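Local coordinates for lipopolysaccharide biosynthesis protein wbpB (Thermus thermophilus, PDB 3O9Z) that probably acts as an NAD-dependent sugar dehydrogenase in the biosynthesis of 2,3-diacetamido-2,3-dideoxy-D-mannuronic acid, a lipopolysaccharide sugar, and binds NAD and 2-oxoglutarate, at residues E64-D68 / R69-V73; R133-P136 / S137-A140. All coordinates share one frame; numbering follows the deposited sequence.

Contact 1. Residues E64-D68 / R69-V73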
loop_
_atom_site.group_PDB
_atom_site.type_symbol
_atom_site.label_atom_id
_atom_site.label_comp_id
_atom_site.label_asym_id
_atom_site.label_seq_id
_atom_site.Cartn_x
_atom_site.Cartn_y
_atom_site.Cartn_z
ATOM N N GLU A 64 16.096 9.981 16.222
ATOM C CA GLU A 64 17.512 9.806 16.611
ATOM C C GLU A 64 18.190 11.161 16.557
ATOM O O GLU A 64 18.966 11.480 17.479
ATOM C CB GLU A 64 18.178 8.800 15.685
ATOM C CG GLU A 64 19.632 8.382 16.068
ATOM C CD GLU A 64 20.087 7.275 15.167
ATOM O OE1 GLU A 64 20.066 7.472 13.919
ATOM O OE2 GLU A 64 20.433 6.178 15.700
ATOM N N ASP A 65 17.926 11.963 15.513
ATOM C CA ASP A 65 18.403 13.343 15.508
ATOM C C ASP A 65 17.939 14.147 16.710
ATOM O O ASP A 65 18.759 14.864 17.303
ATOM C CB ASP A 65 18.018 14.089 14.214
ATOM C CG ASP A 65 18.664 13.530 12.964
ATOM O OD1 ASP A 65 19.694 12.809 13.002
ATOM O OD2 ASP A 65 18.116 13.869 11.870
ATOM N N LEU A 66 16.664 14.087 17.097
ATOM C CA LEU A 66 16.155 14.763 18.283
ATOM C C LEU A 66 16.928 14.292 19.534
ATOM O O LEU A 66 17.361 15.139 20.333
ATOM C CB LEU A 66 14.664 14.511 18.474
ATOM C CG LEU A 66 13.740 15.178 17.440
ATOM C CD1 LEU A 66 12.340 14.927 17.955
ATOM C CD2 LEU A 66 14.043 16.655 17.224
ATOM N N ARG A 67 17.157 12.988 19.664
ATOM C CA ARG A 67 17.872 12.485 20.846
ATOM C C ARG A 67 19.229 13.160 20.874
ATOM O O ARG A 67 19.696 13.560 21.953
ATOM C CB ARG A 67 18.004 10.954 20.858
ATOM C CG ARG A 67 18.764 10.367 22.091
ATOM C CD ARG A 67 19.306 8.969 21.822
ATOM N NE ARG A 67 20.282 9.000 20.746
ATOM C CZ ARG A 67 20.681 7.948 20.043
ATOM N NH1 ARG A 67 21.571 8.105 19.065
ATOM N NH2 ARG A 67 20.163 6.752 20.279
ATOM N N ASP A 68 19.904 13.158 19.727
ATOM C CA ASP A 68 21.341 13.503 19.672
ATOM C C ASP A 68 21.461 14.993 19.966
ATOM O O ASP A 68 22.544 15.472 20.300
ATOM C CB ASP A 68 21.917 13.188 18.288
ATOM C CG ASP A 68 22.244 11.710 18.120
ATOM O OD1 ASP A 68 22.148 10.952 19.115
ATOM O OD2 ASP A 68 22.619 11.266 17.001
ATOM N N ARG A 69 20.376 15.749 19.871
ATOM C CA ARG A 69 20.449 17.182 20.166
ATOM C C ARG A 69 19.721 17.563 21.435
ATOM O O ARG A 69 19.400 18.731 21.698
ATOM C CB ARG A 69 20.063 18.061 18.976
ATOM C CG ARG A 69 18.591 18.118 18.642
ATOM C CD ARG A 69 18.428 18.917 17.341
ATOM N NE ARG A 69 17.050 19.338 17.112
ATOM C CZ ARG A 69 16.345 19.040 16.024
ATOM N NH1 ARG A 69 15.094 19.467 15.921
ATOM N NH2 ARG A 69 16.886 18.326 15.038
ATOM N N GLY A 70 19.508 16.557 22.273
ATOM C CA GLY A 70 18.941 16.807 23.588
ATOM C C GLY A 70 17.466 17.157 23.615
ATOM O O GLY A 70 16.986 17.767 24.557
ATOM N N GLU A 71 16.710 16.743 22.598
ATOM C CA GLU A 71 15.279 17.037 22.536
ATOM C C GLU A 71 14.518 15.733 22.256
ATOM O O GLU A 71 13.472 15.731 21.594
ATOM C CB GLU A 71 14.954 18.023 21.411
ATOM C CG GLU A 71 15.866 19.245 21.387
ATOM C CD GLU A 71 15.432 20.291 20.383
ATOM O OE1 GLU A 71 15.612 20.074 19.159
ATOM O OE2 GLU A 71 14.895 21.319 20.840
ATOM N N GLY A 72 15.085 14.611 22.694
ATOM C CA GLY A 72 14.470 13.310 22.421
ATOM C C GLY A 72 13.060 13.230 22.957
ATOM O O GLY A 72 12.630 13.945 23.873
ATOM N N VAL A 73 12.255 12.348 22.354
ATOM C CA VAL A 73 10.989 11.989 22.957
ATOM C C VAL A 73 11.221 11.139 24.238
ATOM O O VAL A 73 12.167 10.339 24.318
ATOM C CB VAL A 73 9.962 11.298 21.974
ATOM C CG1 VAL A 73 9.565 12.333 20.909
ATOM C CG2 VAL A 73 10.541 10.030 21.352
#

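Contact 2. Residues R133-P136 / S137-A140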
loop_
_atom_site.group_PDB
_atom_site.type_symbol
_atom_site.label_atom_id
_atom_site.label_comp_id
_atom_site.label_asym_id
_atom_site.label_seq_id
_atom_site.Cartn_x
_atom_site.Cartn_y
_atom_site.Cartn_z
ATOM N N ARG A 133 -7.804 -3.254 33.557
ATOM C CA ARG A 133 -7.193 -3.140 34.892
ATOM C C ARG A 133 -7.478 -1.804 35.573
ATOM O O ARG A 133 -7.172 -1.638 36.762
ATOM C CB ARG A 133 -5.687 -3.390 34.846
ATOM C CG ARG A 133 -5.321 -4.767 34.356
ATOM C CD ARG A 133 -3.841 -5.006 34.554
ATOM N NE ARG A 133 -3.379 -6.292 34.068
ATOM C CZ ARG A 133 -2.357 -6.940 34.603
ATOM N NH1 ARG A 133 -1.718 -6.429 35.655
ATOM N NH2 ARG A 133 -1.951 -8.089 34.085
ATOM N N VAL A 134 -8.044 -0.846 34.840
ATOM C CA VAL A 134 -8.513 0.388 35.464
ATOM C C VAL A 134 -10.034 0.537 35.419
ATOM O O VAL A 134 -10.605 1.576 35.763
ATOM C CB VAL A 134 -7.769 1.637 34.882
ATOM C CG1 VAL A 134 -6.269 1.444 35.066
ATOM C CG2 VAL A 134 -8.104 1.831 33.385
ATOM N N HIS A 135 -10.727 -0.506 34.967
ATOM C CA HIS A 135 -12.179 -0.434 34.962
ATOM C C HIS A 135 -12.731 -0.475 36.376
ATOM O O HIS A 135 -12.431 -1.406 37.105
ATOM C CB HIS A 135 -12.735 -1.617 34.166
ATOM C CG HIS A 135 -14.190 -1.482 33.834
ATOM N ND1 HIS A 135 -15.176 -1.437 34.795
ATOM C CD2 HIS A 135 -14.824 -1.343 32.644
ATOM C CE1 HIS A 135 -16.358 -1.314 34.210
ATOM N NE2 HIS A 135 -16.170 -1.252 32.905
ATOM N N PRO A 136 -13.492 0.545 36.798
ATOM C CA PRO A 136 -13.908 0.596 38.197
ATOM C C PRO A 136 -14.666 -0.635 38.700
ATOM O O PRO A 136 -14.504 -0.996 39.867
ATOM C CB PRO A 136 -14.816 1.835 38.249
ATOM C CG PRO A 136 -14.281 2.699 37.157
ATOM C CD PRO A 136 -13.917 1.745 36.051
ATOM N N SER A 137 -15.462 -1.288 37.849
ATOM C CA SER A 137 -16.219 -2.454 38.306
ATOM C C SER A 137 -15.296 -3.640 38.547
ATOM O O SER A 137 -15.549 -4.500 39.396
ATOM C CB SER A 137 -17.244 -2.866 37.246
ATOM O OG SER A 137 -18.305 -1.933 37.201
ATOM N N LEU A 138 -14.246 -3.697 37.742
ATOM C CA LEU A 138 -13.316 -4.808 37.834
ATOM C C LEU A 138 -12.279 -4.584 38.944
ATOM O O LEU A 138 -11.878 -5.527 39.625
ATOM C CB LEU A 138 -12.670 -5.074 36.456
ATOM C CG LEU A 138 -13.709 -5.413 35.370
ATOM C CD1 LEU A 138 -12.949 -5.585 34.069
ATOM C CD2 LEU A 138 -14.410 -6.731 35.785
ATOM N N LEU A 139 -11.888 -3.333 39.189
ATOM C CA LEU A 139 -11.121 -3.029 40.392
ATOM C C LEU A 139 -11.923 -3.398 41.643
ATOM O O LEU A 139 -11.350 -3.924 42.597
ATOM C CB LEU A 139 -10.723 -1.564 40.407
ATOM C CG LEU A 139 -9.560 -1.121 39.525
ATOM C CD1 LEU A 139 -9.603 0.403 39.317
ATOM C CD2 LEU A 139 -8.241 -1.562 40.134
ATOM N N ALA A 140 -13.217 -3.107 41.645
ATOM C CA ALA A 140 -14.084 -3.420 42.791
ATOM C C ALA A 140 -14.159 -4.944 42.994
ATOM O O ALA A 140 -14.050 -5.459 44.121
ATOM C CB ALA A 140 -15.466 -2.799 42.590
#

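Contact 1. Residues E64-D68 / R69-V73
Leu-66 and Arg-69 run side by side at the C-terminal end of helix 56-68, pointing the same way, with one leucine methyl laid over a face of the guanidinium group. That methyl, CD2, lies 3.3 Å from Arg-69 NH1, offset toward the rim of the flat group. Arg-69 sets out with CG between its backbone N and carbonyl carbon (chi1 74°), then runs extended from CG to NE, past the carbonyl oxygens of Asp-65 and Leu-66, which brings the guanidinium to CD2. Its NE donates to Glu-71 OE1 at 2.6 Å, with the acceptor 16° out of the guanidinium plane, a salt bridge that probably limits rotation of the guanidinium under the leucine methyl. The helix itself closes in a Schellman motif: Glu-71 N bonds to Leu-66 O at 2.9 Å and Gly-70 N to Arg-67 O at 3.0 Å, Gly-70 being the C-prime residue with positive phi. Leu-66 O also accepts from Arg-69 N, the two donors arriving from opposite faces of its plane. Arg-67 grips Asp-68 OD1 side-on through NE and NH1, while Asp-68 OD2 is bridged to Arg-121 and Arg-114 of the second subunit. Leu-66 and Val-73 both rest on Val-31 of strand 29-34, and the turn leads toward strand 75-78 of the Rossmann sheet.

Contact 2. Residues R133-P136 / S137-A140
The imidazole of His-135 caps the N-terminus of helix 136-146, its ND1 accepting from Ser-137 N at 3.1 Å. The N-H meets the ring at its edge, only 6° out of plane; CG anti to the backbone N (chi1 -167°) together with the ring rotation (chi2 -63°) brings the ND1 edge to this N-H. The carbonyl of the same residue receives Leu-139 N at 2.9 Å, nearly along the C=O axis, and Leu-138 N in a weaker, bent bond. On this buried side His-135 CB packs on Leu-138 CD1 at 4.0 Å, and Phe-258 touches both side chains. Replacing His-135 with an alanine removes the imidazole, which would probably leave Ser-137 N without its capping acceptor and a gap beside Phe-258. The other side is looser and more exposed: Pro-136 contributes chiefly its carbonyl, which accepts from Ala-140 N at 3.0 Å, and Leu-139 reaches back over the preceding turn, CD2 lying 3.5 Å from Arg-133 O. The guanidinium of Arg-133 forms a salt bridge through NE with Asp-190 of helix 186-196. Leu-138 and Leu-139 pack on Leu-191 and Trp-194 of that helix, while Val-134 packs on helix 266-274 and on Phe-279 of strand 279-280.

Overall arrangement
Contacts 1 and 2 follow one another along the chain and do not touch: their centres lie 38 Å apart and their nearest atoms about 23 Å. Contact 1 ends a helix and contact 2 begins one. Both adjoin the seven-stranded sheet of the Rossmann fold: residues 69-73 lead into strand 75-78 near its middle, whereas residues 133-136 follow strand 126-128, the last of its parallel strands, and lead on toward the C-terminal alpha/beta domain. Contact 1 is peripheral, and acidic side chains of its helix form salt bridges with the second subunit. Contact 2 lies nearer the centre of the chain, the side chain of Val-134 about 10 Å from bound NAD and that of His-135 about 10 Å from bound 2-oxoglutarate.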